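Local coordinates for protein predicted acetamidase/formamidase (Thermoanaerobacter tengcongensis, PDB 3TKK) that probably hydrolyses carbon-nitrogen bonds in linear amides other than peptide bonds, and binds zinc and calcium ions, at residues L77-K82 against G135-A140; T230-E235 against V241-H246. All blocks are in the same frame, centred on the assembly; numbering follows the deposited sequence.

In the fold
Both interactions use the nine-strand mixed sheet. In interaction 1, strand 76-86 packs against strand 133-138 of a second sheet. In interaction 2, strand 227-234 of the first sheet packs against helix 237-255. Their centres are 18 Å apart, and their nearest atoms about 9 Å, so they do not touch. Met158 links them indirectly, since Ile137 and Ile231 both pack on it. Met158 sits in the chain between the calcium ligands Asn157 and Asp159. The side chain of Ile137 is about 10 Å from that calcium ion and about 12 Å from the zinc ion. The side chain of Ser233 is about 11 Å from the calcium ion.

Interaction 1 (L77-K82 against G135-A140); sequences LKVKIK and GVIGVA
Ile137 packs on Val79 and Ile81 where two beta sheets lie face to face, in the manner of a beta sandwich. Strand 76-86 belongs to the nine-strand sheet and strand 133-138 to the sheet that carries Asp184. The touching parts run nearly antiparallel, 163° apart. The nearest CA atoms, Leu77 and Val139, are 8.7 Å apart, so these two segments meet through side chains alone. The bond from CA to CB of Ile137 is directed at strand 76-86, but CB itself touches none of its atoms. CG1 lies anti to the backbone N (chi1 175°) and carries the chain further across the gap. CD1 continues in the extended direction (chi2 165°) and makes the contact. It lies 4.2 Å from Val79 CG1 and 4.3 Å from Ile81 CD1, so one methyl bridges two residues of the facing strand. Leu180, Leu182 and Phe171 also pack on Ile137, and the whole contact is buried. Val136, the preceding residue, touches Asp184, a ligand of both zinc and calcium, so this strand runs beside the metal site. Beyond Gly138 a second apolar contact follows: the Leu77 and Val139 side chains extend in opposing directions and overlap side by side, with Leu77 CD2 4.0 Å from Val139 CG1.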
loop_
_atom_site.group_PDB
_atom_site.type_symbol
_atom_site.label_atom_id
_atom_site.label_comp_id
_atom_site.label_asym_id
_atom_site.label_seq_id
_atom_site.Cartn_x
_atom_site.Cartn_y
_atom_site.Cartn_z
ATOM N N LEU A 77 12.901 -16.493 -14.947
ATOM C CA LEU A 77 12.655 -17.736 -14.152
ATOM C C LEU A 77 11.406 -17.617 -13.367
ATOM O O LEU A 77 11.273 -16.675 -12.564
ATOM C CB LEU A 77 13.763 -17.965 -13.176
ATOM C CG LEU A 77 13.792 -19.164 -12.232
ATOM C CD1 LEU A 77 14.253 -20.350 -13.118
ATOM C CD2 LEU A 77 14.827 -18.929 -11.084
ATOM N N LYS A 78 10.520 -18.603 -13.527
ATOM C CA LYS A 78 9.286 -18.680 -12.748
ATOM C C LYS A 78 9.427 -19.704 -11.603
ATOM O O LYS A 78 9.928 -20.808 -11.830
ATOM C CB LYS A 78 8.138 -19.041 -13.681
ATOM C CG LYS A 78 6.841 -19.535 -12.957
ATOM C CD LYS A 78 5.758 -19.933 -14.046
ATOM C CE LYS A 78 4.881 -21.041 -13.461
ATOM N NZ LYS A 78 3.742 -21.291 -14.434
ATOM N N VAL A 79 9.059 -19.248 -10.383
ATOM C CA VAL A 79 9.264 -19.995 -9.173
ATOM C C VAL A 79 7.879 -20.094 -8.520
ATOM O O VAL A 79 7.264 -19.122 -8.068
ATOM C CB VAL A 79 10.280 -19.334 -8.212
ATOM C CG1 VAL A 79 10.443 -20.229 -6.903
ATOM C CG2 VAL A 79 11.603 -18.904 -8.916
ATOM N N LYS A 80 7.333 -21.273 -8.521
ATOM C CA LYS A 80 6.027 -21.494 -7.919
ATOM C C LYS A 80 6.272 -21.872 -6.454
ATOM O O LYS A 80 6.875 -22.966 -6.180
ATOM C CB LYS A 80 5.325 -22.631 -8.694
ATOM C CG LYS A 80 3.918 -22.895 -8.176
ATOM C CD LYS A 80 3.175 -24.035 -9.003
ATOM C CE LYS A 80 2.934 -23.695 -10.475
ATOM N NZ LYS A 80 4.257 -23.631 -11.182
ATOM N N ILE A 81 5.748 -21.045 -5.508
ATOM C CA ILE A 81 5.803 -21.330 -4.063
ATOM C C ILE A 81 4.579 -22.245 -3.692
ATOM O O ILE A 81 3.430 -21.769 -3.634
ATOM C CB ILE A 81 5.729 -20.058 -3.261
ATOM C CG1 ILE A 81 6.807 -19.029 -3.775
ATOM C CG2 ILE A 81 5.993 -20.428 -1.743
ATOM C CD1 ILE A 81 8.163 -19.697 -3.831
ATOM N N LYS A 82 4.846 -23.505 -3.419
ATOM C CA LYS A 82 3.762 -24.463 -3.139
ATOM C C LYS A 82 3.503 -24.576 -1.673
ATOM O O LYS A 82 2.387 -24.602 -1.284
ATOM C CB LYS A 82 4.142 -25.783 -3.777
ATOM C CG LYS A 82 4.205 -25.652 -5.339
ATOM C CD LYS A 82 4.164 -27.053 -5.907
ATOM C CE LYS A 82 4.558 -27.062 -7.384
ATOM N NZ LYS A 82 4.339 -28.479 -7.904
ATOM N N GLY A 135 10.956 -13.665 2.730
ATOM C CA GLY A 135 11.444 -12.288 2.644
ATOM C C GLY A 135 12.560 -12.067 1.603
ATOM O O GLY A 135 12.640 -11.008 0.989
ATOM N N VAL A 136 13.485 -13.044 1.472
ATOM C CA VAL A 136 14.670 -12.915 0.607
ATOM C C VAL A 136 14.472 -14.025 -0.473
ATOM O O VAL A 136 14.373 -15.237 -0.171
ATOM C CB VAL A 136 15.888 -13.181 1.392
ATOM C CG1 VAL A 136 17.119 -13.503 0.499
ATOM C CG2 VAL A 136 16.283 -11.895 2.259
ATOM N N ILE A 137 14.454 -13.633 -1.743
ATOM C CA ILE A 137 14.411 -14.642 -2.772
ATOM C C ILE A 137 14.815 -13.937 -4.056
ATOM O O ILE A 137 14.413 -12.780 -4.293
ATOM C CB ILE A 137 13.074 -15.299 -2.999
ATOM C CG1 ILE A 137 13.199 -16.240 -4.209
ATOM C CG2 ILE A 137 11.917 -14.213 -3.191
ATOM C CD1 ILE A 137 11.771 -17.305 -4.157
ATOM N N GLY A 138 15.738 -14.549 -4.806
ATOM C CA GLY A 138 16.336 -13.829 -5.943
ATOM C C GLY A 138 17.235 -14.701 -6.785
ATOM O O GLY A 138 17.513 -15.871 -6.448
ATOM N N VAL A 139 17.752 -14.124 -7.855
ATOM C CA VAL A 139 18.756 -14.746 -8.680
ATOM C C VAL A 139 19.982 -13.824 -8.693
ATOM O O VAL A 139 19.962 -12.763 -8.115
ATOM C CB VAL A 139 18.224 -14.821 -10.125
ATOM C CG1 VAL A 139 16.905 -15.610 -10.166
ATOM C CG2 VAL A 139 18.001 -13.275 -10.718
ATOM N N ALA A 140 21.060 -14.282 -9.335
ATOM C CA ALA A 140 22.272 -13.484 -9.358
ATOM C C ALA A 140 22.086 -12.283 -10.278
ATOM O O ALA A 140 21.505 -12.381 -11.338
ATOM C CB ALA A 140 23.504 -14.309 -9.837
#

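Interaction 2 (T230-E235 against V241-H246); sequences TIASAE and VEIAVH
Ala232 and Ala244 face each other in a beta-alpha unit, where the helix folds back over the strand that precedes it. The short axes approach to 6.9 Å and run 148° apart, roughly antiparallel. Small residues allow this closeness: the CB atoms of Ala232 and Ala244 are 4.3 Å apart. Ile243 lies along the strand beside them. Its CG2 is anti to the backbone N and presses on Ala232 CB at 3.4 Å, tighter than normal van der Waals contact. The other branch ends in CD1, which reaches Ala234 CB at 4.1 Å and also lies near Ser233 O. One polar bond joins the segments: Thr230 OG1 donates to Ala244 O at 2.8 Å. The hydroxyl approaches at a C=O angle of 119° and sits above the carbonyl plane, 45° out of it. In the next shell, backbone hydrogen bonds to Lys283, Ala285 and Phe287 hold the strand in its sheet. On the helix, Val241 and Val245 point away from the strand and pack on Ile275 and Val100 of the second subunit, so the helix lies between its own sheet and the second subunit. Ser233 turns from the helix, and its OG bonds to Thr284 OG1.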
loop_
_atom_site.group_PDB
_atom_site.type_symbol
_atom_site.label_atom_id
_atom_site.label_comp_id
_atom_site.label_asym_id
_atom_site.label_seq_id
_atom_site.Cartn_x
_atom_site.Cartn_y
_atom_site.Cartn_z
ATOM N N THR A 230 3.940 -5.817 -10.081
ATOM C CA THR A 230 5.329 -5.712 -10.428
ATOM C C THR A 230 5.909 -5.299 -9.136
ATOM O O THR A 230 5.149 -4.645 -8.328
ATOM C CB THR A 230 5.501 -4.579 -11.506
ATOM O OG1 THR A 230 4.608 -3.467 -11.169
ATOM C CG2 THR A 230 4.977 -5.090 -12.950
ATOM N N ILE A 231 7.225 -5.588 -8.900
ATOM C CA ILE A 231 7.893 -5.196 -7.612
ATOM C C ILE A 231 9.119 -4.347 -7.992
ATOM O O ILE A 231 9.760 -4.667 -9.026
ATOM C CB ILE A 231 8.469 -6.438 -6.972
ATOM C CG1 ILE A 231 7.370 -7.575 -6.802
ATOM C CG2 ILE A 231 9.158 -6.089 -5.550
ATOM C CD1 ILE A 231 6.383 -7.201 -5.877
ATOM N N ALA A 232 9.428 -3.277 -7.282
ATOM C CA ALA A 232 10.729 -2.591 -7.570
ATOM C C ALA A 232 11.328 -2.017 -6.292
ATOM O O ALA A 232 10.536 -1.721 -5.391
ATOM C CB ALA A 232 10.494 -1.445 -8.478
ATOM N N SER A 233 12.679 -1.709 -6.284
ATOM C CA SER A 233 13.266 -1.141 -5.090
ATOM C C SER A 233 14.144 0.033 -5.540
ATOM O O SER A 233 14.598 0.012 -6.649
ATOM C CB SER A 233 14.108 -2.231 -4.309
ATOM O OG SER A 233 13.277 -3.418 -4.109
ATOM N N ALA A 234 14.287 1.028 -4.679
ATOM C CA ALA A 234 15.042 2.271 -4.852
ATOM C C ALA A 234 15.241 2.897 -3.505
ATOM O O ALA A 234 14.640 2.484 -2.497
ATOM C CB ALA A 234 14.273 3.250 -5.745
ATOM N N GLU A 235 16.035 3.977 -3.536
ATOM C CA GLU A 235 16.363 4.705 -2.375
ATOM C C GLU A 235 15.191 5.435 -1.775
ATOM O O GLU A 235 15.231 5.673 -0.581
ATOM C CB GLU A 235 17.478 5.751 -2.663
ATOM C CG GLU A 235 18.882 5.235 -2.483
ATOM C CD GLU A 235 19.242 4.280 -1.241
ATOM O OE1 GLU A 235 18.544 4.172 -0.210
ATOM O OE2 GLU A 235 20.336 3.641 -1.325
ATOM N N VAL A 241 7.939 3.307 -6.342
ATOM C CA VAL A 241 6.565 3.157 -6.883
ATOM C C VAL A 241 6.557 3.528 -8.388
ATOM O O VAL A 241 5.954 2.838 -9.269
ATOM C CB VAL A 241 5.608 4.142 -6.148
ATOM C CG1 VAL A 241 4.355 4.443 -7.037
ATOM C CG2 VAL A 241 5.185 3.619 -4.751
ATOM N N GLU A 242 7.306 4.597 -8.701
ATOM C CA GLU A 242 7.391 5.019 -10.081
ATOM C C GLU A 242 7.974 3.899 -11.006
ATOM O O GLU A 242 7.496 3.699 -12.127
ATOM C CB GLU A 242 8.286 6.304 -10.224
ATOM C CG GLU A 242 8.879 6.351 -11.582
ATOM C CD GLU A 242 10.214 7.196 -11.784
ATOM O OE1 GLU A 242 10.126 8.426 -11.616
ATOM O OE2 GLU A 242 11.305 6.570 -12.150
ATOM N N ILE A 243 9.003 3.178 -10.534
ATOM C CA ILE A 243 9.574 2.139 -11.329
ATOM C C ILE A 243 8.512 1.042 -11.477
ATOM O O ILE A 243 8.272 0.572 -12.616
ATOM C CB ILE A 243 10.838 1.522 -10.654
ATOM C CG1 ILE A 243 12.027 2.603 -10.749
ATOM C CG2 ILE A 243 11.219 0.181 -11.410
ATOM C CD1 ILE A 243 13.118 2.362 -9.570
ATOM N N ALA A 244 7.952 0.588 -10.387
ATOM C CA ALA A 244 6.892 -0.457 -10.468
ATOM C C ALA A 244 5.805 -0.147 -11.478
ATOM O O ALA A 244 5.448 -1.032 -12.231
ATOM C CB ALA A 244 6.266 -0.853 -9.117
ATOM N N VAL A 245 5.275 1.054 -11.451
ATOM C CA VAL A 245 4.231 1.458 -12.397
ATOM C C VAL A 245 4.711 1.441 -13.817
ATOM O O VAL A 245 4.032 0.919 -14.679
ATOM C CB VAL A 245 3.702 2.893 -11.997
ATOM C CG1 VAL A 245 2.632 3.500 -12.939
ATOM C CG2 VAL A 245 3.107 2.779 -10.663
ATOM N N HIS A 246 5.896 2.031 -14.082
ATOM C CA HIS A 246 6.428 1.992 -15.415
ATOM C C HIS A 246 6.640 0.587 -15.948
ATOM O O HIS A 246 6.437 0.379 -17.162
ATOM C CB HIS A 246 7.764 2.829 -15.557
ATOM C CG HIS A 246 7.540 4.310 -15.495
ATOM N ND1 HIS A 246 7.441 5.094 -16.623
ATOM C CD2 HIS A 246 7.503 5.161 -14.446
ATOM C CE1 HIS A 246 7.216 6.344 -16.275
ATOM N NE2 HIS A 246 7.317 6.413 -14.965
#